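Local coordinates for protein periplasmic beta-glucosidase (Pseudomonas aeruginosa, PDB 6R5T) that probably hydrolyses terminal, non-reducing beta-D-glucosyl residues to release beta-D-glucose, as a periplasmic glycoside hydrolase of family 3, at residues S9-A12 and R13-N16; M38-R42 and A43-G47; A313-D316 and V317-K321. The protein carries 1 engineered substitution. All coordinates share one frame; numbering follows the deposited sequence.

Interaction 1: residues S9-A12 and R13-N16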
loop_
_atom_site.group_PDB
_atom_site.type_symbol
_atom_site.label_atom_id
_atom_site.label_comp_id
_atom_site.label_asym_id
_atom_site.label_seq_id
_atom_site.Cartn_x
_atom_site.Cartn_y
_atom_site.Cartn_z
ATOM N N SER A 9 5.083 -48.573 13.577
ATOM C CA SER A 9 4.477 -49.666 14.368
ATOM C C SER A 9 3.209 -49.107 15.007
ATOM O O SER A 9 2.148 -49.762 14.948
ATOM C CB SER A 9 5.426 -50.227 15.397
ATOM O OG SER A 9 4.750 -51.062 16.358
ATOM N N LEU A 10 3.287 -47.901 15.580
ATOM C CA LEU A 10 2.086 -47.303 16.200
ATOM C C LEU A 10 1.011 -47.061 15.141
ATOM O O LEU A 10 -0.180 -47.400 15.380
ATOM C CB LEU A 10 2.441 -46.019 16.946
ATOM C CG LEU A 10 1.261 -45.309 17.602
ATOM C CD1 LEU A 10 0.485 -46.211 18.534
ATOM C CD2 LEU A 10 1.812 -44.170 18.437
ATOM N N MET A 11 1.351 -46.477 13.989
ATOM C CA MET A 11 0.323 -46.187 12.958
ATOM C C MET A 11 -0.305 -47.470 12.390
ATOM O O MET A 11 -1.454 -47.396 12.027
ATOM C CB MET A 11 0.933 -45.343 11.842
ATOM C CG MET A 11 1.115 -43.953 12.381
ATOM S SD MET A 11 1.641 -42.786 11.157
ATOM C CE MET A 11 0.231 -42.744 10.051
ATOM N N ALA A 12 0.433 -48.575 12.357
ATOM C CA ALA A 12 -0.108 -49.877 11.887
ATOM C C ALA A 12 -1.189 -50.358 12.853
ATOM O O ALA A 12 -1.965 -51.233 12.464
ATOM C CB ALA A 12 1.002 -50.920 11.716
ATOM N N ARG A 13 -1.249 -49.843 14.073
ATOM C CA ARG A 13 -2.260 -50.255 15.070
ATOM C C ARG A 13 -3.530 -49.406 14.952
ATOM O O ARG A 13 -4.548 -49.714 15.613
ATOM C CB ARG A 13 -1.699 -50.113 16.485
ATOM C CG ARG A 13 -0.389 -50.839 16.750
ATOM C CD ARG A 13 0.070 -50.674 18.190
ATOM N NE ARG A 13 -0.921 -51.278 19.034
ATOM C CZ ARG A 13 -0.934 -51.304 20.354
ATOM N NH1 ARG A 13 0.052 -50.752 21.025
ATOM N NH2 ARG A 13 -1.953 -51.879 20.971
ATOM N N MET A 14 -3.451 -48.258 14.261
ATOM C CA MET A 14 -4.486 -47.213 14.405
ATOM C C MET A 14 -5.551 -47.345 13.330
ATOM O O MET A 14 -5.243 -47.501 12.156
ATOM C CB MET A 14 -3.842 -45.818 14.340
ATOM C CG MET A 14 -2.970 -45.584 15.523
ATOM S SD MET A 14 -1.949 -44.067 15.315
ATOM C CE MET A 14 -3.229 -42.835 15.603
ATOM N N SER A 15 -6.801 -47.222 13.760
ATOM C CA SER A 15 -7.950 -47.049 12.857
ATOM C C SER A 15 -7.842 -45.669 12.220
ATOM O O SER A 15 -7.174 -44.771 12.823
ATOM C CB SER A 15 -9.284 -47.166 13.546
ATOM O OG SER A 15 -9.443 -46.176 14.528
ATOM N N ASN A 16 -8.579 -45.465 11.156
ATOM C CA ASN A 16 -8.662 -44.084 10.612
ATOM C C ASN A 16 -9.286 -43.141 11.625
ATOM O O ASN A 16 -8.838 -41.967 11.715
ATOM C CB ASN A 16 -9.371 -44.029 9.270
ATOM C CG ASN A 16 -8.408 -44.251 8.123
ATOM O OD1 ASN A 16 -7.201 -44.436 8.301
ATOM N ND2 ASN A 16 -8.956 -44.241 6.926
HETATM O O HOH W 1 -3.259 -48.589 10.291
#
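Met14 folds its side chain back over the last turn of helix 2-12, setting SD 4.1 Å from Leu10 CG and 4.2 Å from Met11 CG. The motif is a short link between two helices, 2-12 and 16-22, at the start of this TIM-barrel glycosidase: the chain leaves one helix with bonds between residues three apart and starts the next almost at once. Arg13 N donates to Leu10 O at 3.0 Å and Met14 N to Met11 O at 3.1 Å; in both cases the donor stands above the carbonyl plane, off the lone pairs. Leu10 O is also covered by carbon, since Met14 CG approaches it to 3.3 Å. The first torsion of Met14 (chi1 -67°) puts CG there, beside its own backbone N, and the bend at chi3 turns only CE. Arg13 also lays its CG on the preceding turn, 3.3 Å from Ser9 O, but its guanidinium leads away at the surface, and the residue's O accepts a bond from Arg69. Further out, Met14 is buried against Leu70, Ile72, Lys19 and Gln22, and Met11 rests on helix 307-323, so the two methionines form the inward side of the turn. Ser15 is the N-cap of helix 16-22. Its side chain caps a backbone N of the first turn, and Glu18 OE2 bonds back to Ser15 N, as in a capping box. A water sits in the bend, 2.8 Å from Met11 O and 2.9 Å from Met14 O.

Interaction 2: residues M38-R42 and A43-G47; sequences MADIR and AGKVG
Val46 turns its CB back to the helix end and lays CG2 between two side chains, 3.7 Å from Asp40 CB and 3.9 Å from Ile41 CG1. CG2 can enter there because it lies opposite the carbonyl carbon, with CG1 anti to the backbone N (chi1 179°). Lys45 runs across Asp40: the lysine bends at chi3 (-92°), which brings its CE to 3.6 Å from Asp40 OD1. The charged ends stay apart, Lys45 NZ being 4.3 Å from Asp40 OD1, beyond a salt bridge; the stronger partner of Asp40 is Arg24, bound through OD2. The backbone beneath is a Schellman motif. Lys45 N reaches back to Asp40 O at 2.9 Å and Gly44 N to Ile41 O at 3.0 Å, with Gly44 at positive phi (78°). A water donates to both Ile41 O and Val46 O, closing the bend. The turn thus ends helix 34-42 and leads into strand 48-50 of the barrel. Ile41 packs on Met61 and Gln64 of helix 55-65, where Gln64 also binds Arg42 NH1, while Val46 lies against Arg24 and Val26 of strand 24-26.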
loop_
_atom_site.group_PDB
_atom_site.type_symbol
_atom_site.label_atom_id
_atom_site.label_comp_id
_atom_site.label_asym_id
_atom_site.label_seq_id
_atom_site.Cartn_x
_atom_site.Cartn_y
_atom_site.Cartn_z
ATOM N N MET A 38 -13.138 -33.628 27.752
ATOM C CA MET A 38 -12.552 -34.731 28.538
ATOM C C MET A 38 -13.081 -36.071 28.005
ATOM O O MET A 38 -12.284 -37.005 27.862
ATOM C CB MET A 38 -12.951 -34.623 30.011
ATOM C CG MET A 38 -12.766 -33.280 30.630
ATOM S SD MET A 38 -11.314 -33.269 31.645
ATOM C CE MET A 38 -10.178 -33.363 30.281
ATOM N N ALA A 39 -14.354 -36.172 27.663
ATOM C CA ALA A 39 -14.938 -37.431 27.132
ATOM C C ALA A 39 -14.298 -37.722 25.777
ATOM O O ALA A 39 -13.978 -38.870 25.489
ATOM C CB ALA A 39 -16.433 -37.329 27.004
ATOM N N ASP A 40 -14.057 -36.682 24.982
ATOM C CA ASP A 40 -13.438 -36.885 23.654
ATOM C C ASP A 40 -12.004 -37.347 23.826
ATOM O O ASP A 40 -11.558 -38.193 23.026
ATOM C CB ASP A 40 -13.530 -35.634 22.781
ATOM C CG ASP A 40 -14.870 -35.457 22.092
ATOM O OD1 ASP A 40 -15.765 -36.309 22.276
ATOM O OD2 ASP A 40 -15.016 -34.447 21.374
ATOM N N ILE A 41 -11.265 -36.831 24.795
ATOM C CA ILE A 41 -9.879 -37.306 25.043
ATOM C C ILE A 41 -9.929 -38.799 25.406
ATOM O O ILE A 41 -9.126 -39.569 24.863
ATOM C CB ILE A 41 -9.178 -36.491 26.125
ATOM C CG1 ILE A 41 -9.023 -35.018 25.715
ATOM C CG2 ILE A 41 -7.874 -37.159 26.507
ATOM C CD1 ILE A 41 -8.689 -34.126 26.900
ATOM N N ARG A 42 -10.871 -39.196 26.259
ATOM C CA ARG A 42 -10.948 -40.609 26.715
ATOM C C ARG A 42 -11.230 -41.490 25.503
ATOM O O ARG A 42 -10.813 -42.642 25.528
ATOM C CB ARG A 42 -12.029 -40.776 27.787
ATOM C CG ARG A 42 -11.706 -40.126 29.132
ATOM C CD ARG A 42 -12.692 -40.556 30.243
ATOM N NE ARG A 42 -14.045 -40.053 30.050
ATOM C CZ ARG A 42 -14.496 -38.883 30.521
ATOM N NH1 ARG A 42 -13.700 -38.062 31.181
ATOM N NH2 ARG A 42 -15.739 -38.510 30.284
ATOM N N ALA A 43 -11.928 -40.976 24.485
ATOM C CA ALA A 43 -12.346 -41.702 23.269
ATOM C C ALA A 43 -11.243 -41.713 22.199
ATOM O O ALA A 43 -11.469 -42.277 21.148
ATOM C CB ALA A 43 -13.603 -41.062 22.757
ATOM N N GLY A 44 -10.102 -41.065 22.423
ATOM C CA GLY A 44 -9.025 -40.987 21.410
ATOM C C GLY A 44 -9.323 -39.966 20.310
ATOM O O GLY A 44 -8.695 -40.030 19.236
ATOM N N LYS A 45 -10.234 -39.015 20.547
ATOM C CA LYS A 45 -10.726 -38.110 19.492
ATOM C C LYS A 45 -10.052 -36.743 19.577
ATOM O O LYS A 45 -10.480 -35.876 18.833
ATOM C CB LYS A 45 -12.238 -37.933 19.602
ATOM C CG LYS A 45 -12.992 -39.228 19.345
ATOM C CD LYS A 45 -14.373 -39.064 18.814
ATOM C CE LYS A 45 -15.428 -39.009 19.886
ATOM N NZ LYS A 45 -16.772 -39.336 19.333
ATOM N N VAL A 46 -9.027 -36.587 20.389
ATOM C CA VAL A 46 -8.294 -35.284 20.516
ATOM C C VAL A 46 -6.809 -35.526 20.356
ATOM O O VAL A 46 -6.261 -36.389 21.026
ATOM C CB VAL A 46 -8.595 -34.614 21.861
ATOM C CG1 VAL A 46 -7.829 -33.294 22.004
ATOM C CG2 VAL A 46 -10.080 -34.416 22.055
ATOM N N GLY A 47 -6.121 -34.685 19.581
ATOM C CA GLY A 47 -4.680 -34.821 19.385
ATOM C C GLY A 47 -3.898 -33.859 20.262
ATOM O O GLY A 47 -2.808 -34.188 20.724
HETATM O O HOH W 2 -7.522 -38.280 22.635
#

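Interaction 3: residues A313-D316 and V317-K321; sequences ACRD and VLAAK
Ala319 CB sits over the centre of one face of the Arg315 guanidinium, 3.6 Å from Arg315 CZ, one helical turn further along the chain. The arginine chain leaves its backbone with CG opposite N (chi1 175°) and bends sharply at chi2 (-92°), which folds the flat group back along the helix onto the methyl. An in-plane bond helps set its rotation: Arg315 NH1 meets Asp316 OD1 at 2.8 Å in a salt bridge, only 3° out of the guanidinium plane, but on the anti side of the carboxylate and tilted well out of that group's plane. NH1 also donates to Lys249 O, and NH2 pairs with Glu4 of helix 2-12. Asp316 uses its other oxygen, OD2, for Arg243; Asp284 lies close to that oxygen too, a like-charge approach that may raise the proton affinity of one of the pair. Both segments belong to helix 307-323, which comes after strand 286-287 and helix 291-301 of the TIM-barrel domain, and its regular bonds span four residues: Leu318 N to Cys314 O at 2.9 Å, nearly straight, and Ala319 N to Arg315 O at 2.8 Å. The Cys314, Val317 and Leu318 side is buried. Cys314 SG touches Leu318 CD1 at 3.9 Å, beside Lys19 and Gln22 of helix 16-22, and Val317 rests on Leu251 of strand 251-253. The more open side is that of Arg315, the one partly exposed residue among those in contact. Contact is sparser toward the end of the segment as well, Ala320 bringing its CB no nearer than 3.7 Å to Asp316 O.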
loop_
_atom_site.group_PDB
_atom_site.type_symbol
_atom_site.label_atom_id
_atom_site.label_comp_id
_atom_site.label_asym_id
_atom_site.label_seq_id
_atom_site.Cartn_x
_atom_site.Cartn_y
_atom_site.Cartn_z
ATOM N N ALA A 313 -0.464 -36.585 7.702
ATOM C CA ALA A 313 -0.900 -35.633 8.736
ATOM C C ALA A 313 -0.694 -36.272 10.102
ATOM O O ALA A 313 -0.093 -35.689 11.016
ATOM C CB ALA A 313 -2.306 -35.206 8.481
ATOM N N CYS A 314 -1.155 -37.528 10.254
ATOM C CA CYS A 314 -1.020 -38.256 11.524
ATOM C C CYS A 314 0.450 -38.510 11.872
ATOM O O CYS A 314 0.849 -38.276 13.011
ATOM C CB CYS A 314 -1.786 -39.565 11.394
ATOM S SG CYS A 314 -1.740 -40.500 12.941
ATOM N N ARG A 315 1.267 -38.939 10.908
ATOM C CA ARG A 315 2.685 -39.182 11.152
ATOM C C ARG A 315 3.345 -37.912 11.696
ATOM O O ARG A 315 4.112 -38.000 12.628
ATOM C CB ARG A 315 3.414 -39.653 9.896
ATOM C CG ARG A 315 4.920 -39.801 10.042
ATOM C CD ARG A 315 5.676 -38.511 9.635
ATOM N NE ARG A 315 7.042 -38.470 10.148
ATOM C CZ ARG A 315 7.754 -37.368 10.387
ATOM N NH1 ARG A 315 7.252 -36.151 10.192
ATOM N NH2 ARG A 315 8.976 -37.487 10.877
ATOM N N ASP A 316 2.977 -36.756 11.154
ATOM C CA ASP A 316 3.598 -35.501 11.606
ATOM C C ASP A 316 3.203 -35.213 13.051
ATOM O O ASP A 316 4.061 -34.732 13.824
ATOM C CB ASP A 316 3.252 -34.365 10.639
ATOM C CG ASP A 316 3.882 -34.450 9.266
ATOM O OD1 ASP A 316 4.776 -35.299 9.089
ATOM O OD2 ASP A 316 3.431 -33.673 8.367
ATOM N N VAL A 317 1.948 -35.474 13.442
ATOM C CA VAL A 317 1.551 -35.237 14.842
ATOM C C VAL A 317 2.345 -36.187 15.759
ATOM O O VAL A 317 2.864 -35.747 16.796
ATOM C CB VAL A 317 0.037 -35.402 15.009
ATOM C CG1 VAL A 317 -0.340 -35.343 16.481
ATOM C CG2 VAL A 317 -0.695 -34.312 14.212
ATOM N N LEU A 318 2.397 -37.473 15.389
ATOM C CA LEU A 318 3.048 -38.482 16.244
ATOM C C LEU A 318 4.529 -38.167 16.348
ATOM O O LEU A 318 5.090 -38.297 17.444
ATOM C CB LEU A 318 2.800 -39.878 15.646
ATOM C CG LEU A 318 1.344 -40.346 15.637
ATOM C CD1 LEU A 318 1.292 -41.740 15.031
ATOM C CD2 LEU A 318 0.706 -40.314 17.010
ATOM N N ALA A 319 5.123 -37.711 15.276
ATOM C CA ALA A 319 6.569 -37.408 15.282
ATOM C C ALA A 319 6.833 -36.206 16.199
ATOM O O ALA A 319 7.839 -36.194 16.874
ATOM C CB ALA A 319 7.065 -37.158 13.899
ATOM N N ALA A 320 5.954 -35.214 16.238
ATOM C CA ALA A 320 6.129 -34.083 17.165
ATOM C C ALA A 320 6.061 -34.568 18.610
ATOM O O ALA A 320 6.884 -34.164 19.453
ATOM C CB ALA A 320 5.097 -33.024 16.904
ATOM N N LYS A 321 5.104 -35.431 18.913
ATOM C CA LYS A 321 4.972 -35.950 20.289
ATOM C C LYS A 321 6.207 -36.780 20.654
ATOM O O LYS A 321 6.630 -36.708 21.816
ATOM C CB LYS A 321 3.708 -36.772 20.339
ATOM C CG LYS A 321 2.456 -35.925 20.197
ATOM C CD LYS A 321 1.156 -36.710 20.233
ATOM C CE LYS A 321 -0.036 -35.786 20.202
ATOM N NZ LYS A 321 -1.322 -36.484 20.402
#

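In the fold
All three contacts lie on the same side of the chain's centre. Interactions 1 and 3 touch, with centres about 12 Å apart: Met11 CG packs on Leu318 CD1 at 3.5 Å and Met14 CE on Cys314 SG at 3.8 Å, so the methionines of the 9-16 turn rest on helix 307-323. Interactions 2 and 3, about 17 Å between centres, meet through Lys321 NZ, a probable hydrogen-bond donor to Gly47 O at 2.8 Å. Interactions 1 and 2 do not touch, their nearest atoms being about 7 Å apart. None of them forms part of the sugar pocket, but interaction 2 leads directly into strand 48-50, which brings Phe50 and then Asn51 to the bound glycan.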